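PDB 4OM9: serine protease pet from Escherichia coli, which acts as a secreted serine protease and enterotoxin of enteroaggregative strains, and probably cleaves the host cytoskeletal protein alpha-fodrin. Local coordinates for residues 553-557 / 558-562; 563-567 / 568-572. All blocks are in the same frame, centred on the assembly; numbering follows the deposited sequence.

Interaction 1: 553-557 / 558-562; sequences SVNQK and NKTTY
The C-terminal end of helix 552-558 is closed by a local cap in which N555 and T560 meet twice, once through backbone and once through side chains. K559 leaves the helix with a positive phi of 57°, and this turns the chain back so that T560 N reaches N555 O at 2.9 Å, in the carbonyl plane and on a lone pair. It is a six-to-one bond of the kind found in Schellman motifs. Just before it, N558 N bonds to V554 O at 3.2 Å, an ordinary i to i+4 helical bond.

The side chains of N555 and T560 cross at about a right angle. T560 OG1, set between its own backbone N and carbonyl carbon (chi1 62°), gives its hydrogen to N555 OD1 at 2.7 Å, tilted from the amide plane. W9 NE1 also donates to this oxygen, so two bonds grip a buried acceptor. T560 O lies equally near to N555 OD1, an acceptor pair that the two donors may help to offset.

Beyond the cap, T561 continues the wrap with its methyl. CG2 of T561 rests 4.0 Å from N555 CB. It also touches the amide end of Q556: NE2 of Q556, which bonds to N552 OD1, lies 3.9 Å from T561 CG2.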
ATOM      1  N   SER A 553      14.436 -22.094  18.368  1.00 49.27           N
ATOM      2  CA  SER A 553      15.464 -21.395  19.137  1.00 53.08           C
ATOM      3  C   SER A 553      15.888 -20.093  18.491  1.00 52.25           C
ATOM      4  O   SER A 553      15.889 -19.055  19.145  1.00 51.05           O
ATOM      5  CB  SER A 553      16.697 -22.291  19.335  1.00 54.90           C
ATOM      6  OG  SER A 553      16.339 -23.457  20.045  1.00 56.14           O
ATOM      7  N   VAL A 554      16.255 -20.154  17.214  1.00 51.82           N
ATOM      8  CA  VAL A 554      16.692 -18.965  16.496  1.00 51.71           C
ATOM      9  C   VAL A 554      15.532 -17.988  16.315  1.00 51.31           C
ATOM     10  O   VAL A 554      15.740 -16.779  16.208  1.00 55.00           O
ATOM     11  CB  VAL A 554      17.298 -19.318  15.114  1.00 49.58           C
ATOM     12  CG1 VAL A 554      16.225 -19.826  14.147  1.00 47.20           C
ATOM     13  CG2 VAL A 554      18.012 -18.110  14.517  1.00 48.69           C
ATOM     14  N   ASN A 555      14.310 -18.511  16.295  1.00 54.09           N
ATOM     15  CA  ASN A 555      13.130 -17.667  16.180  1.00 57.23           C
ATOM     16  C   ASN A 555      12.820 -17.000  17.520  1.00 61.12           C
ATOM     17  O   ASN A 555      12.359 -15.867  17.561  1.00 61.12           O
ATOM     18  CB  ASN A 555      11.916 -18.471  15.681  1.00 54.73           C
ATOM     19  CG  ASN A 555      11.895 -18.646  14.156  1.00 51.80           C
ATOM     20  OD1 ASN A 555      12.499 -17.868  13.412  1.00 45.55           O
ATOM     21  ND2 ASN A 555      11.178 -19.663  13.692  1.00 42.22           N
ATOM     22  N   GLN A 556      13.082 -17.697  18.620  1.00 59.06           N
ATOM     23  CA  GLN A 556      12.869 -17.105  19.941  1.00 60.23           C
ATOM     24  C   GLN A 556      13.874 -15.986  20.242  1.00 62.44           C
ATOM     25  O   GLN A 556      13.527 -14.997  20.879  1.00 59.92           O
ATOM     26  CB  GLN A 556      12.933 -18.170  21.043  1.00 61.09           C
ATOM     27  CG  GLN A 556      11.781 -19.188  21.044  1.00 58.40           C
ATOM     28  CD  GLN A 556      10.400 -18.563  21.164  1.00 64.10           C
ATOM     29  OE1 GLN A 556      10.252 -17.413  21.574  1.00 66.38           O
ATOM     30  NE2 GLN A 556       9.375 -19.330  20.801  1.00 55.59           N
ATOM     31  N   LYS A 557      15.110 -16.131  19.776  1.00 63.95           N
ATOM     32  CA  LYS A 557      16.117 -15.104  20.027  1.00 72.06           C
ATOM     33  C   LYS A 557      15.951 -13.869  19.135  1.00 73.90           C
ATOM     34  O   LYS A 557      16.241 -12.749  19.555  1.00 73.70           O
ATOM     35  CB  LYS A 557      17.525 -15.680  19.856  1.00 76.38           C
ATOM     36  CG  LYS A 557      18.611 -14.844  20.517  1.00 83.24           C
ATOM     37  CD  LYS A 557      19.605 -15.725  21.270  1.00 93.10           C
ATOM     38  CE  LYS A 557      20.849 -14.949  21.685  1.00 98.10           C
ATOM     39  NZ  LYS A 557      21.662 -14.526  20.507  1.00 96.54           N
ATOM     40  N   ASN A 558      15.490 -14.062  17.904  1.00 61.76           N
ATOM     41  CA  ASN A 558      15.282 -12.926  17.012  1.00 57.60           C
ATOM     42  C   ASN A 558      13.844 -12.421  17.044  1.00 56.58           C
ATOM     43  O   ASN A 558      13.535 -11.388  16.456  1.00 58.26           O
ATOM     44  CB  ASN A 558      15.677 -13.289  15.576  1.00 57.98           C
ATOM     45  CG  ASN A 558      17.148 -13.644  15.449  1.00 63.93           C
ATOM     46  OD1 ASN A 558      17.696 -14.342  16.296  1.00 65.47           O
ATOM     47  ND2 ASN A 558      17.793 -13.158  14.392  1.00 56.50           N
ATOM     48  N   LYS A 559      12.982 -13.148  17.747  1.00 54.38           N
ATOM     49  CA  LYS A 559      11.535 -12.896  17.747  1.00 62.29           C
ATOM     50  C   LYS A 559      10.937 -12.957  16.319  1.00 59.18           C
ATOM     51  O   LYS A 559      10.217 -12.055  15.887  1.00 52.68           O
ATOM     52  CB  LYS A 559      11.219 -11.554  18.422  1.00 57.74           C
ATOM     53  CG  LYS A 559      11.393 -11.552  19.948  1.00 64.80           C
ATOM     54  CD  LYS A 559      10.339 -12.424  20.635  1.00 68.87           C
ATOM     55  CE  LYS A 559      10.283 -12.195  22.151  1.00 82.37           C
ATOM     56  NZ  LYS A 559      11.088 -13.179  22.942  1.00 75.36           N
ATOM     57  N   THR A 560      11.241 -14.042  15.605  1.00 60.04           N
ATOM     58  CA  THR A 560      10.708 -14.266  14.265  1.00 55.51           C
ATOM     59  C   THR A 560      10.002 -15.618  14.113  1.00 48.70           C
ATOM     60  O   THR A 560      10.244 -16.334  13.150  1.00 49.59           O
ATOM     61  CB  THR A 560      11.815 -14.185  13.182  1.00 54.51           C
ATOM     62  OG1 THR A 560      12.793 -15.206  13.406  1.00 58.63           O
ATOM     63  CG2 THR A 560      12.488 -12.820  13.185  1.00 49.66           C
ATOM     64  N   THR A 561       9.108 -15.954  15.034  1.00 48.74           N
ATOM     65  CA  THR A 561       8.335 -17.192  14.927  1.00 52.34           C
ATOM     66  C   THR A 561       7.390 -17.197  13.711  1.00 45.91           C
ATOM     67  O   THR A 561       6.949 -18.258  13.254  1.00 41.99           O
ATOM     68  CB  THR A 561       7.512 -17.450  16.210  1.00 52.87           C
ATOM     69  OG1 THR A 561       6.587 -16.374  16.421  1.00 47.32           O
ATOM     70  CG2 THR A 561       8.433 -17.564  17.421  1.00 54.59           C
ATOM     71  N   TYR A 562       7.092 -16.017  13.177  1.00 42.61           N
ATOM     72  CA  TYR A 562       6.215 -15.910  12.018  1.00 39.66           C
ATOM     73  C   TYR A 562       6.777 -16.591  10.745  1.00 37.65           C
ATOM     74  O   TYR A 562       6.040 -16.832   9.787  1.00 33.30           O
ATOM     75  CB  TYR A 562       5.916 -14.435  11.737  1.00 35.96           C
ATOM     76  CG  TYR A 562       7.136 -13.547  11.577  1.00 38.40           C
ATOM     77  CD1 TYR A 562       7.816 -13.480  10.368  1.00 41.81           C
ATOM     78  CD2 TYR A 562       7.589 -12.753  12.631  1.00 40.57           C
ATOM     79  CE1 TYR A 562       8.922 -12.664  10.218  1.00 35.50           C
ATOM     80  CE2 TYR A 562       8.680 -11.925  12.482  1.00 39.28           C
ATOM     81  CZ  TYR A 562       9.349 -11.887  11.275  1.00 41.72           C
ATOM     82  OH  TYR A 562      10.457 -11.071  11.112  1.00 45.48           O
TER

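Interaction 2: 563-567 / 568-572; sequences KSNNQ and VSDLS
N565 and D570 face each other across an irregular loop between helix 552-558 and strand 576-583, and each begins an Asx turn. Between them the polar ends come close: N565 ND2 lies 2.9 Å from D570 OD2, with the amide and carboxylate planes 25° apart and the two side chains oblique to one another. D570 extends to this position with CG anti to its backbone N (chi1 -163°), while D570 CB packs against Y562.

Van der Waals contact across the junction is slight: Q567 CB lies 3.6 Å from the carbonyl oxygen S569 O. Outside partners fix the loop further: N566 bonds through its amide to F526 N and R527 O, V568 pairs by backbone with H523, and S569 packs on I621 of strand 618-622.

Hydrogen bonds from Q567 fold the 565-567 turn. Q567 N reaches N565 OD1 at 3.0 Å from above the amide plane, the Asx bond proper, and the bent Q567 side chain comes back over the turn to place NE2 2.8 Å from N565 O. The N565 amide oxygen and backbone carbonyl are thus both held by one residue. The second Asx turn gathers two donors on one oxygen. S572 N meets D570 OD1 at 2.9 Å on its anti lone pair, almost straight at 165°, and S572 OG bonds to the same OD1 at 2.7 Å from above the carboxylate plane.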
ATOM      1  N   LYS A 563       8.070 -16.913  10.764  1.00 42.62           N
ATOM      2  CA  LYS A 563       8.769 -17.495   9.616  1.00 41.59           C
ATOM      3  C   LYS A 563       8.524 -18.980   9.479  1.00 38.70           C
ATOM      4  O   LYS A 563       8.727 -19.546   8.417  1.00 38.97           O
ATOM      5  CB  LYS A 563      10.283 -17.267   9.719  1.00 41.43           C
ATOM      6  CG  LYS A 563      10.759 -15.842   9.470  1.00 41.56           C
ATOM      7  CD  LYS A 563      12.280 -15.759   9.621  1.00 44.28           C
ATOM      8  CE  LYS A 563      12.847 -14.480   9.022  1.00 47.08           C
ATOM      9  NZ  LYS A 563      14.346 -14.481   9.004  1.00 54.26           N
ATOM     10  N   SER A 564       8.088 -19.618  10.555  1.00 36.55           N
ATOM     11  CA  SER A 564       8.001 -21.071  10.562  1.00 36.45           C
ATOM     12  C   SER A 564       6.653 -21.565  11.082  1.00 39.54           C
ATOM     13  O   SER A 564       6.498 -22.735  11.433  1.00 42.27           O
ATOM     14  CB  SER A 564       9.136 -21.654  11.414  1.00 41.77           C
ATOM     15  OG  SER A 564      10.389 -21.044  11.112  1.00 42.83           O
ATOM     16  N   ASN A 565       5.671 -20.675  11.129  1.00 38.74           N
ATOM     17  CA  ASN A 565       4.381 -21.033  11.701  1.00 38.07           C
ATOM     18  C   ASN A 565       3.368 -21.505  10.664  1.00 37.58           C
ATOM     19  O   ASN A 565       2.180 -21.592  10.960  1.00 38.80           O
ATOM     20  CB  ASN A 565       3.804 -19.847  12.493  1.00 44.14           C
ATOM     21  CG  ASN A 565       3.459 -18.637  11.609  1.00 43.32           C
ATOM     22  OD1 ASN A 565       3.585 -18.675  10.378  1.00 41.52           O
ATOM     23  ND2 ASN A 565       3.022 -17.553  12.251  1.00 41.56           N
ATOM     24  N   ASN A 566       3.835 -21.790   9.451  1.00 38.76           N
ATOM     25  CA  ASN A 566       2.948 -22.273   8.380  1.00 38.67           C
ATOM     26  C   ASN A 566       1.720 -21.363   8.099  1.00 36.86           C
ATOM     27  O   ASN A 566       0.686 -21.848   7.662  1.00 34.44           O
ATOM     28  CB  ASN A 566       2.468 -23.698   8.709  1.00 36.92           C
ATOM     29  CG  ASN A 566       2.003 -24.478   7.473  1.00 38.18           C
ATOM     30  OD1 ASN A 566       2.509 -24.286   6.371  1.00 41.02           O
ATOM     31  ND2 ASN A 566       1.041 -25.368   7.670  1.00 35.61           N
ATOM     32  N   GLN A 567       1.833 -20.058   8.352  1.00 39.25           N
ATOM     33  CA  GLN A 567       0.773 -19.106   7.973  1.00 39.97           C
ATOM     34  C   GLN A 567       1.261 -18.192   6.866  1.00 39.68           C
ATOM     35  O   GLN A 567       2.444 -17.849   6.823  1.00 36.21           O
ATOM     36  CB  GLN A 567       0.324 -18.247   9.153  1.00 40.75           C
ATOM     37  CG  GLN A 567       0.190 -18.977  10.461  1.00 46.00           C
ATOM     38  CD  GLN A 567      -0.904 -20.003  10.426  1.00 46.75           C
ATOM     39  OE1 GLN A 567      -2.085 -19.665  10.505  1.00 54.72           O
ATOM     40  NE2 GLN A 567      -0.525 -21.274  10.305  1.00 49.86           N
ATOM     41  N   VAL A 568       0.346 -17.788   5.987  1.00 29.37           N
ATOM     42  CA  VAL A 568       0.698 -17.044   4.786  1.00 28.37           C
ATOM     43  C   VAL A 568       1.305 -15.697   5.122  1.00 29.35           C
ATOM     44  O   VAL A 568       2.265 -15.254   4.482  1.00 29.51           O
ATOM     45  CB  VAL A 568      -0.525 -16.843   3.873  1.00 29.44           C
ATOM     46  CG1 VAL A 568      -0.251 -15.730   2.862  1.00 31.60           C
ATOM     47  CG2 VAL A 568      -0.871 -18.144   3.152  1.00 27.11           C
ATOM     48  N   SER A 569       0.747 -15.048   6.139  1.00 33.22           N
ATOM     49  CA  SER A 569       1.353 -13.849   6.709  1.00 33.27           C
ATOM     50  C   SER A 569       1.031 -13.830   8.180  1.00 35.96           C
ATOM     51  O   SER A 569       0.285 -14.682   8.656  1.00 34.43           O
ATOM     52  CB  SER A 569       0.846 -12.575   6.019  1.00 33.96           C
ATOM     53  OG  SER A 569      -0.570 -12.462   6.117  1.00 32.06           O
ATOM     54  N   ASP A 570       1.578 -12.857   8.901  1.00 37.98           N
ATOM     55  CA  ASP A 570       1.366 -12.758  10.344  1.00 37.17           C
ATOM     56  C   ASP A 570       1.175 -11.299  10.728  1.00 36.11           C
ATOM     57  O   ASP A 570       1.843 -10.428  10.180  1.00 37.44           O
ATOM     58  CB  ASP A 570       2.558 -13.369  11.091  1.00 41.79           C
ATOM     59  CG  ASP A 570       2.252 -13.674  12.547  1.00 45.01           C
ATOM     60  OD1 ASP A 570       2.188 -12.722  13.364  1.00 41.10           O
ATOM     61  OD2 ASP A 570       2.100 -14.872  12.874  1.00 48.34           O
ATOM     62  N   LEU A 571       0.269 -11.028  11.660  1.00 37.38           N
ATOM     63  CA  LEU A 571       0.038  -9.664  12.131  1.00 37.92           C
ATOM     64  C   LEU A 571       1.274  -9.019  12.791  1.00 42.68           C
ATOM     65  O   LEU A 571       1.391  -7.794  12.857  1.00 42.01           O
ATOM     66  CB  LEU A 571      -1.123  -9.646  13.128  1.00 40.26           C
ATOM     67  CG  LEU A 571      -2.539  -9.791  12.568  1.00 39.00           C
ATOM     68  CD1 LEU A 571      -3.487 -10.010  13.729  1.00 39.06           C
ATOM     69  CD2 LEU A 571      -2.923  -8.545  11.788  1.00 35.07           C
ATOM     70  N   SER A 572       2.187  -9.847  13.284  1.00 40.92           N
ATOM     71  CA  SER A 572       3.387  -9.348  13.908  1.00 38.99           C
ATOM     72  C   SER A 572       4.609  -9.350  12.974  1.00 41.75           C
ATOM     73  O   SER A 572       5.712  -9.044  13.419  1.00 41.17           O
ATOM     74  CB  SER A 572       3.693 -10.182  15.143  1.00 44.29           C
ATOM     75  OG  SER A 572       4.142 -11.467  14.749  1.00 45.50           O
TER

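Along the chain the two contacts run in series without nesting or crossing: interaction 1 closes the end of helix 552-558, and interaction 2 then shapes the loop that leads on to strand 576-583. Their centres lie about 12 Å apart, and they touch directly. N555 ND2 probably donates to S564 OG, and Y562 CB packs against D570 CB. W9, near the N terminus in the protease part of the chain, touches both: it packs on V554 and S564 and makes a cation-pi contact with K563. S569 and L571 pack on I621 of strand 618-622, so the two contacts lie between W9 of the N-terminal region and that strand.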